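PDB 2WOL: clavulanic acid biosynthesis oligopeptide binding protein 2 from Streptomyces clavuligerus, which probably binds oligopeptides as an extracellular solute-binding protein of family 5, encoded by the clavulanic acid biosynthesis gene oppA2. Local coordinates for residues A358-D363 against L509-E514; A350-T355 against G462-L467; T540-H545 against Q554-A559. All coordinates share one frame; numbering follows the deposited sequence.

In the fold
From the N terminus, the loop after strand 346-347 comes first. Its residues 350-355 open contact 2, and 358-363 open contact 1. Helix 460-468 then closes contact 2, and helix 503-520 closes contact 1. The segments alternate, so the two contacts cross. They also touch: Glu514 OE2 accepts probable hydrogen bonds from the backbone N of Leu351 and Phe352. Together they tie one long loop to two helices. Contact 3 comes later, in series, and closes a short loop that includes strand 550-551, pairing strand 539-540 with strand 557-558 near the C terminus. Its centre lies about 28 Å from that of contact 2 and about 35 Å from that of contact 1, and it touches neither.

Contact 1: residues A358-D363 against L509-E514; sequences AHQDLD and LWRAVE
Helix 503-520 carries this contact, and the loop between strand 346-347 and helix 375-384 lies along it. Arg511 meets Ala358, His359 and Gln360, and Glu514 meets Gln360 and Leu362. Arg511 reaches out with its chain extended from CG to NE. Arg511 NE donates to Ala358 O at 3.1 Å, and this oxygen lies in the guanidinium plane. Arg511 NH2 donates to His359 O at 3.0 Å, tilted from that plane and less straight (148°). In both bonds the donor stands above the carbonyl plane. NH1 forms a salt bridge with Glu508.

Gln360 comes back the other way. Its CG sits between the backbone N and the carbonyl carbon (chi1 65°), and the extended chain beyond it brings the amide to the helix. NE2 makes two bonds near the amide plane. Gln360 NE2 donates to the anti lone pair of Glu514 OE1 at 2.8 Å, nearly straight (169°). Gln360 NE2 also donates to Arg511 O at 3.1 Å, on a lone pair of that carbonyl. Water 1 accepts from Gln360 N and donates to Glu514 OE1. Leu362 CD2 packs on Glu514 CG at 3.8 Å, and Ala358 CB meets Trp510 CB at 3.6 Å.

Glu514 OE2 accepts hydrogen bonds from the backbone N of Leu351 and Phe352. The buried carboxylate has donors at both oxygens, which probably stabilise its charge, while two bonds fix the rotation of the Gln360 amide.

Contact 2: residues A350-T355 against G462-L467; sequences ALFPPT and GFLAPL
Phe463, on helix 460-468, pushes its ring against Leu351, Phe352 and Pro353 of the loop. From CB the chain turns with CG anti to the backbone N (chi1 -175°), and this carries the ring towards the loop. Phe463 CG lies 4.0 Å from Pro353 CD. Along one branch of the ring, CD1 and CE1 meet CD and CG of Pro353. On the other branch, Phe463 CD2 meets Phe352 CD2 at 3.9 Å, which approaches obliquely. Towards the tip, Phe463 CE2 and CZ both lie 3.2 Å from Leu351 O, which also comes in obliquely. Pro353 CD sits over the centre of one face of the Phe463 ring, 3.6 Å from the centroid and 9° off the normal. This is a CH-pi contact.

Leu464 fills the next position on the helix. Leu464 CD2 touches Phe352 CZ at 3.6 Å, and Leu464 CD1 meets Leu351 CD1 at 3.8 Å. Both pairs cross at about a right angle. Trp453 meets the Phe463 ring edge-to-face, and Leu304 of strand 303-309 also touches it.

The cross-contact is all buried and mostly apolar, so dispersion and the proline CH-pi contact probably hold loop and helix together.

Contact 3: residues T540-H545 against Q554-A559; sequences TNVYVH and QAMGLA
The Tyr543 ring meets Ala555 at its edge, near the ring plane: Tyr543 CE2 lies 3.8 Å from Ala555 CB. With chi1 at 74° the ring folds over its own main chain, which brings this edge to Ala555. Its hydroxyl makes a weak hydrogen bond with Asp552. The Asn541 side chain lies by Ala555 too: Asn541 CB is 3.2 Å from Ala555 O, while ND2 of its amide donates to Ser28 O.

At Thr540 and Gly557 the segments pair as short antiparallel strands, 539-540 with 557-558. These two residues form a hydrogen-bonded pair. Thr540 N donates to Gly557 O at 2.9 Å. Gly557 N returns a bond to Thr540 O at 3.1 Å. Thr540 O also takes a CA-H contact from Met556 CA at 3.2 Å. Just beyond the pair, Asn541 and Val542 both face Val25, which makes a G1 beta bulge. The two-stranded ladder thus adjoins the N-terminal part of the chain.

Water 2 lies 2.8 Å from Thr540 OG1, hydrogen-bonded to it, and donates to Leu558 O. Arg30 is a second donor to Leu558 O. Met556 runs with its chain extended beyond CG. At the end of that chain, Met556 CE packs on Val542 CG1 at 4.1 Å, and the two side chains cross obliquely. Tyr551 of strand 550-551 touches both.

Contact 1: residues A358-D363 against L509-E514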
loop_
_atom_site.group_PDB
_atom_site.type_symbol
_atom_site.label_atom_id
_atom_site.label_comp_id
_atom_site.label_asym_id
_atom_site.label_seq_id
_atom_site.Cartn_x
_atom_site.Cartn_y
_atom_site.Cartn_z
ATOM N N ALA A 358 9.272 -4.516 13.889
ATOM C CA ALA A 358 9.781 -5.885 13.903
ATOM C C ALA A 358 10.948 -6.144 12.950
ATOM O O ALA A 358 11.540 -7.225 12.981
ATOM C CB ALA A 358 8.660 -6.876 13.643
ATOM N N HIS A 359 11.282 -5.164 12.111
ATOM C CA HIS A 359 12.424 -5.295 11.208
ATOM C C HIS A 359 13.649 -5.849 11.939
ATOM O O HIS A 359 14.027 -5.366 13.011
ATOM C CB HIS A 359 12.756 -3.957 10.550
ATOM C CG HIS A 359 13.854 -4.040 9.539
ATOM N ND1 HIS A 359 15.137 -3.610 9.798
ATOM C CD2 HIS A 359 13.861 -4.509 8.269
ATOM C CE1 HIS A 359 15.888 -3.806 8.728
ATOM N NE2 HIS A 359 15.139 -4.353 7.787
ATOM N N GLN A 360 14.257 -6.879 11.355
ATOM C CA GLN A 360 15.350 -7.596 12.009
ATOM C C GLN A 360 16.375 -8.108 11.008
ATOM O O GLN A 360 16.083 -8.231 9.814
ATOM C CB GLN A 360 14.793 -8.787 12.798
ATOM C CG GLN A 360 14.156 -9.854 11.900
ATOM C CD GLN A 360 13.602 -11.043 12.661
ATOM O OE1 GLN A 360 14.131 -11.437 13.704
ATOM N NE2 GLN A 360 12.532 -11.633 12.131
ATOM N N ASP A 361 17.567 -8.425 11.514
ATOM C CA ASP A 361 18.569 -9.156 10.746
ATOM C C ASP A 361 18.132 -10.604 10.640
ATOM O O ASP A 361 18.000 -11.295 11.653
ATOM C CB ASP A 361 19.928 -9.108 11.439
ATOM C CG ASP A 361 20.554 -7.738 11.411
ATOM O OD1 ASP A 361 20.031 -6.837 10.715
ATOM O OD2 ASP A 361 21.585 -7.573 12.095
ATOM N N LEU A 362 17.900 -11.057 9.413
ATOM C CA LEU A 362 17.464 -12.421 9.179
ATOM C C LEU A 362 17.924 -12.834 7.789
ATOM O O LEU A 362 17.486 -12.267 6.790
ATOM C CB LEU A 362 15.937 -12.525 9.315
ATOM C CG LEU A 362 15.273 -13.891 9.112
ATOM C CD1 LEU A 362 15.689 -14.901 10.180
ATOM C CD2 LEU A 362 13.765 -13.730 9.086
ATOM N N ASP A 363 18.839 -13.801 7.741
ATOM C CA ASP A 363 19.376 -14.294 6.477
ATOM C C ASP A 363 19.637 -15.790 6.601
ATOM O O ASP A 363 20.767 -16.223 6.819
ATOM C CB ASP A 363 20.653 -13.527 6.099
ATOM C CG ASP A 363 21.172 -13.881 4.712
ATOM O OD1 ASP A 363 20.422 -14.473 3.904
ATOM O OD2 ASP A 363 22.346 -13.557 4.431
ATOM N N LEU A 509 7.067 -11.101 18.809
ATOM C CA LEU A 509 6.189 -12.110 18.232
ATOM C C LEU A 509 6.234 -12.055 16.706
ATOM O O LEU A 509 6.302 -13.090 16.050
ATOM C CB LEU A 509 4.756 -11.940 18.734
ATOM C CG LEU A 509 4.489 -12.344 20.188
ATOM C CD1 LEU A 509 3.184 -11.727 20.665
ATOM C CD2 LEU A 509 4.481 -13.862 20.369
ATOM N N TRP A 510 6.210 -10.844 16.151
ATOM C CA TRP A 510 6.282 -10.677 14.700
ATOM C C TRP A 510 7.603 -11.158 14.116
ATOM O O TRP A 510 7.631 -11.700 13.010
ATOM C CB TRP A 510 5.990 -9.236 14.287
ATOM C CG TRP A 510 4.523 -8.956 14.190
ATOM C CD1 TRP A 510 3.797 -8.091 14.958
ATOM C CD2 TRP A 510 3.596 -9.552 13.269
ATOM N NE1 TRP A 510 2.479 -8.106 14.571
ATOM C CE2 TRP A 510 2.326 -8.996 13.538
ATOM C CE3 TRP A 510 3.717 -10.497 12.236
ATOM C CZ2 TRP A 510 1.183 -9.357 12.819
ATOM C CZ3 TRP A 510 2.579 -10.854 11.520
ATOM C CH2 TRP A 510 1.329 -10.288 11.815
ATOM N N ARG A 511 8.685 -10.971 14.867
ATOM C CA ARG A 511 9.991 -11.492 14.475
ATOM C C ARG A 511 9.997 -13.014 14.411
ATOM O O ARG A 511 10.609 -13.595 13.515
ATOM C CB ARG A 511 11.092 -10.980 15.405
ATOM C CG ARG A 511 11.410 -9.527 15.169
ATOM C CD ARG A 511 12.389 -8.971 16.167
ATOM N NE ARG A 511 12.797 -7.642 15.729
ATOM C CZ ARG A 511 13.456 -6.758 16.469
ATOM N NH1 ARG A 511 13.789 -7.039 17.724
ATOM N NH2 ARG A 511 13.772 -5.581 15.948
ATOM N N ALA A 512 9.302 -13.653 15.352
ATOM C CA ALA A 512 9.140 -15.104 15.331
ATOM C C ALA A 512 8.320 -15.557 14.118
ATOM O O ALA A 512 8.647 -16.563 13.488
ATOM C CB ALA A 512 8.505 -15.601 16.626
ATOM N N VAL A 513 7.261 -14.815 13.794
ATOM C CA VAL A 513 6.477 -15.102 12.588
ATOM C C VAL A 513 7.357 -15.057 11.341
ATOM O O VAL A 513 7.362 -15.996 10.548
ATOM C CB VAL A 513 5.283 -14.133 12.407
ATOM C CG1 VAL A 513 4.561 -14.396 11.086
ATOM C CG2 VAL A 513 4.309 -14.259 13.572
ATOM N N GLU A 514 8.105 -13.965 11.179
ATOM C CA GLU A 514 8.939 -13.787 9.994
ATOM C C GLU A 514 9.990 -14.885 9.883
ATOM O O GLU A 514 10.223 -15.425 8.793
ATOM C CB GLU A 514 9.613 -12.418 9.985
ATOM C CG GLU A 514 10.345 -12.144 8.676
ATOM C CD GLU A 514 11.086 -10.827 8.663
ATOM O OE1 GLU A 514 11.736 -10.488 9.675
ATOM O OE2 GLU A 514 11.021 -10.139 7.627
HETATM O O HOH W 1 13.036 -8.095 8.994
#

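Contact 2: residues A350-T355 against G462-L467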
loop_
_atom_site.group_PDB
_atom_site.type_symbol
_atom_site.label_atom_id
_atom_site.label_comp_id
_atom_site.label_asym_id
_atom_site.label_seq_id
_atom_site.Cartn_x
_atom_site.Cartn_y
_atom_site.Cartn_z
ATOM N N ALA A 350 15.262 -10.481 4.057
ATOM C CA ALA A 350 14.045 -10.722 4.828
ATOM C C ALA A 350 12.869 -9.909 4.271
ATOM O O ALA A 350 12.995 -9.249 3.239
ATOM C CB ALA A 350 14.279 -10.426 6.304
ATOM N N LEU A 351 11.736 -9.963 4.966
ATOM C CA LEU A 351 10.473 -9.472 4.414
ATOM C C LEU A 351 10.082 -8.059 4.855
ATOM O O LEU A 351 9.782 -7.213 4.013
ATOM C CB LEU A 351 9.341 -10.465 4.711
ATOM C CG LEU A 351 9.609 -11.928 4.320
ATOM C CD1 LEU A 351 8.562 -12.850 4.912
ATOM C CD2 LEU A 351 9.671 -12.107 2.808
ATOM N N PHE A 352 10.088 -7.807 6.164
ATOM C CA PHE A 352 9.649 -6.511 6.703
ATOM C C PHE A 352 10.477 -5.343 6.178
ATOM O O PHE A 352 11.709 -5.412 6.167
ATOM C CB PHE A 352 9.744 -6.484 8.234
ATOM C CG PHE A 352 8.734 -7.348 8.943
ATOM C CD1 PHE A 352 9.145 -8.207 9.960
ATOM C CD2 PHE A 352 7.378 -7.289 8.621
ATOM C CE1 PHE A 352 8.224 -9.005 10.639
ATOM C CE2 PHE A 352 6.453 -8.086 9.299
ATOM C CZ PHE A 352 6.882 -8.942 10.305
ATOM N N PRO A 353 9.805 -4.260 5.747
ATOM C CA PRO A 353 10.507 -2.997 5.502
ATOM C C PRO A 353 11.049 -2.419 6.815
ATOM O O PRO A 353 10.484 -2.689 7.878
ATOM C CB PRO A 353 9.409 -2.082 4.940
ATOM C CG PRO A 353 8.309 -2.989 4.520
ATOM C CD PRO A 353 8.367 -4.157 5.450
ATOM N N PRO A 354 12.141 -1.631 6.751
ATOM C CA PRO A 354 12.722 -1.022 7.955
ATOM C C PRO A 354 11.839 0.005 8.681
ATOM O O PRO A 354 12.209 0.466 9.767
ATOM C CB PRO A 354 14.004 -0.360 7.435
ATOM C CG PRO A 354 13.773 -0.158 5.988
ATOM C CD PRO A 354 12.921 -1.305 5.541
ATOM N N THR A 355 10.691 0.355 8.102
ATOM C CA THR A 355 9.734 1.257 8.755
ATOM C C THR A 355 9.007 0.573 9.904
ATOM O O THR A 355 8.477 1.238 10.798
ATOM C CB THR A 355 8.665 1.792 7.774
ATOM O OG1 THR A 355 8.179 0.720 6.955
ATOM C CG2 THR A 355 9.232 2.900 6.899
ATOM N N GLY A 462 -0.593 -5.603 8.576
ATOM C CA GLY A 462 -0.904 -5.129 7.234
ATOM C C GLY A 462 0.081 -5.644 6.201
ATOM O O GLY A 462 -0.305 -6.013 5.093
ATOM N N PHE A 463 1.360 -5.675 6.569
ATOM C CA PHE A 463 2.386 -6.106 5.634
ATOM C C PHE A 463 2.443 -7.620 5.432
ATOM O O PHE A 463 2.485 -8.102 4.294
ATOM C CB PHE A 463 3.770 -5.581 6.037
ATOM C CG PHE A 463 4.833 -5.905 5.028
ATOM C CD1 PHE A 463 5.035 -5.071 3.934
ATOM C CD2 PHE A 463 5.590 -7.064 5.143
ATOM C CE1 PHE A 463 5.985 -5.380 2.971
ATOM C CE2 PHE A 463 6.551 -7.381 4.187
ATOM C CZ PHE A 463 6.751 -6.540 3.106
ATOM N N LEU A 464 2.461 -8.365 6.532
ATOM C CA LEU A 464 2.789 -9.788 6.460
ATOM C C LEU A 464 1.596 -10.744 6.424
ATOM O O LEU A 464 1.654 -11.767 5.741
ATOM C CB LEU A 464 3.770 -10.182 7.574
ATOM C CG LEU A 464 4.490 -11.531 7.427
ATOM C CD1 LEU A 464 5.146 -11.674 6.053
ATOM C CD2 LEU A 464 5.515 -11.734 8.533
ATOM N N ALA A 465 0.517 -10.423 7.135
ATOM C CA ALA A 465 -0.617 -11.348 7.194
ATOM C C ALA A 465 -1.214 -11.720 5.828
ATOM O O ALA A 465 -1.481 -12.894 5.584
ATOM C CB ALA A 465 -1.695 -10.847 8.139
ATOM N N PRO A 466 -1.430 -10.733 4.929
ATOM C CA PRO A 466 -1.960 -11.116 3.614
ATOM C C PRO A 466 -1.042 -12.055 2.827
ATOM O O PRO A 466 -1.511 -12.786 1.956
ATOM C CB PRO A 466 -2.101 -9.771 2.891
ATOM C CG PRO A 466 -2.245 -8.774 3.999
ATOM C CD PRO A 466 -1.280 -9.270 5.033
ATOM N N LEU A 467 0.248 -12.035 3.152
ATOM C CA LEU A 467 1.239 -12.850 2.455
ATOM C C LEU A 467 1.360 -14.276 2.981
ATOM O O LEU A 467 1.740 -15.170 2.223
ATOM C CB LEU A 467 2.619 -12.189 2.518
ATOM C CG LEU A 467 2.818 -10.817 1.873
ATOM C CD1 LEU A 467 4.281 -10.408 2.006
ATOM C CD2 LEU A 467 2.384 -10.804 0.399
#

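Contact 3: residues T540-H545 against Q554-A559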
loop_
_atom_site.group_PDB
_atom_site.type_symbol
_atom_site.label_atom_id
_atom_site.label_comp_id
_atom_site.label_asym_id
_atom_site.label_seq_id
_atom_site.Cartn_x
_atom_site.Cartn_y
_atom_site.Cartn_z
ATOM N N THR A 540 5.548 24.336 -1.886
ATOM C CA THR A 540 5.890 24.460 -0.478
ATOM C C THR A 540 5.443 23.231 0.313
ATOM O O THR A 540 4.474 22.565 -0.059
ATOM C CB THR A 540 5.271 25.729 0.146
ATOM O OG1 THR A 540 3.846 25.660 0.061
ATOM C CG2 THR A 540 5.756 26.981 -0.580
ATOM N N ASN A 541 6.157 22.934 1.398
ATOM C CA ASN A 541 5.827 21.832 2.303
ATOM C C ASN A 541 5.816 20.467 1.629
ATOM O O ASN A 541 4.889 19.671 1.822
ATOM C CB ASN A 541 4.496 22.079 3.018
ATOM C CG ASN A 541 4.404 23.467 3.606
ATOM O OD1 ASN A 541 5.134 23.813 4.531
ATOM N ND2 ASN A 541 3.515 24.281 3.056
ATOM N N VAL A 542 6.860 20.196 0.852
ATOM C CA VAL A 542 7.003 18.907 0.185
ATOM C C VAL A 542 7.747 17.922 1.079
ATOM O O VAL A 542 8.854 18.204 1.542
ATOM C CB VAL A 542 7.741 19.034 -1.164
ATOM C CG1 VAL A 542 7.838 17.671 -1.847
ATOM C CG2 VAL A 542 7.034 20.018 -2.074
ATOM N N TYR A 543 7.142 16.763 1.312
ATOM C CA TYR A 543 7.818 15.696 2.048
ATOM C C TYR A 543 7.219 14.354 1.660
ATOM O O TYR A 543 6.027 14.264 1.347
ATOM C CB TYR A 543 7.732 15.907 3.571
ATOM C CG TYR A 543 6.370 15.630 4.178
ATOM C CD1 TYR A 543 6.088 14.397 4.767
ATOM C CD2 TYR A 543 5.369 16.601 4.163
ATOM C CE1 TYR A 543 4.838 14.131 5.327
ATOM C CE2 TYR A 543 4.111 16.346 4.717
ATOM C CZ TYR A 543 3.858 15.109 5.299
ATOM O OH TYR A 543 2.621 14.845 5.849
ATOM N N VAL A 544 8.056 13.321 1.673
ATOM C CA VAL A 544 7.588 11.962 1.451
ATOM C C VAL A 544 6.883 11.499 2.718
ATOM O O VAL A 544 7.485 11.463 3.796
ATOM C CB VAL A 544 8.755 11.008 1.105
ATOM C CG1 VAL A 544 8.238 9.599 0.858
ATOM C CG2 VAL A 544 9.509 11.507 -0.122
ATOM N N HIS A 545 5.600 11.168 2.597
ATOM C CA HIS A 545 4.885 10.669 3.757
ATOM C C HIS A 545 5.296 9.222 4.024
ATOM O O HIS A 545 5.171 8.375 3.138
ATOM C CB HIS A 545 3.372 10.767 3.610
ATOM C CG HIS A 545 2.666 10.661 4.922
ATOM N ND1 HIS A 545 2.647 9.496 5.658
ATOM C CD2 HIS A 545 2.027 11.592 5.669
ATOM C CE1 HIS A 545 2.002 9.708 6.792
ATOM N NE2 HIS A 545 1.616 10.971 6.823
ATOM N N GLN A 554 -1.650 16.799 0.231
ATOM C CA GLN A 554 -2.533 17.691 0.984
ATOM C C GLN A 554 -1.781 18.778 1.761
ATOM O O GLN A 554 -2.348 19.822 2.068
ATOM C CB GLN A 554 -3.463 16.892 1.907
ATOM C CG GLN A 554 -2.797 16.236 3.108
ATOM C CD GLN A 554 -2.645 17.179 4.284
ATOM O OE1 GLN A 554 -3.401 18.145 4.417
ATOM N NE2 GLN A 554 -1.676 16.901 5.151
ATOM N N ALA A 555 -0.515 18.519 2.076
ATOM C CA ALA A 555 0.295 19.460 2.851
ATOM C C ALA A 555 0.884 20.588 2.002
ATOM O O ALA A 555 1.349 21.596 2.537
ATOM C CB ALA A 555 1.404 18.719 3.569
ATOM N N MET A 556 0.859 20.415 0.684
ATOM C CA MET A 556 1.569 21.303 -0.230
ATOM C C MET A 556 0.879 22.640 -0.426
ATOM O O MET A 556 -0.343 22.737 -0.367
ATOM C CB MET A 556 1.741 20.636 -1.588
ATOM C CG MET A 556 2.664 19.451 -1.577
ATOM S SD MET A 556 2.605 18.598 -3.152
ATOM C CE MET A 556 3.859 17.352 -2.864
ATOM N N GLY A 557 1.686 23.665 -0.677
ATOM C CA GLY A 557 1.185 24.956 -1.133
ATOM C C GLY A 557 2.010 25.458 -2.302
ATOM O O GLY A 557 2.833 24.727 -2.858
ATOM N N LEU A 558 1.786 26.716 -2.664
ATOM C CA LEU A 558 2.524 27.368 -3.742
ATOM C C LEU A 558 3.239 28.593 -3.193
ATOM O O LEU A 558 2.685 29.321 -2.362
ATOM C CB LEU A 558 1.580 27.791 -4.879
ATOM C CG LEU A 558 0.880 26.743 -5.760
ATOM C CD1 LEU A 558 1.882 25.727 -6.319
ATOM C CD2 LEU A 558 -0.280 26.042 -5.041
ATOM N N ALA A 559 4.470 28.807 -3.648
ATOM C CA ALA A 559 5.226 30.000 -3.278
ATOM C C ALA A 559 4.651 31.223 -3.988
ATOM O O ALA A 559 4.144 31.119 -5.109
ATOM C CB ALA A 559 6.695 29.824 -3.621
HETATM O O HOH W 2 2.552 28.162 0.231
#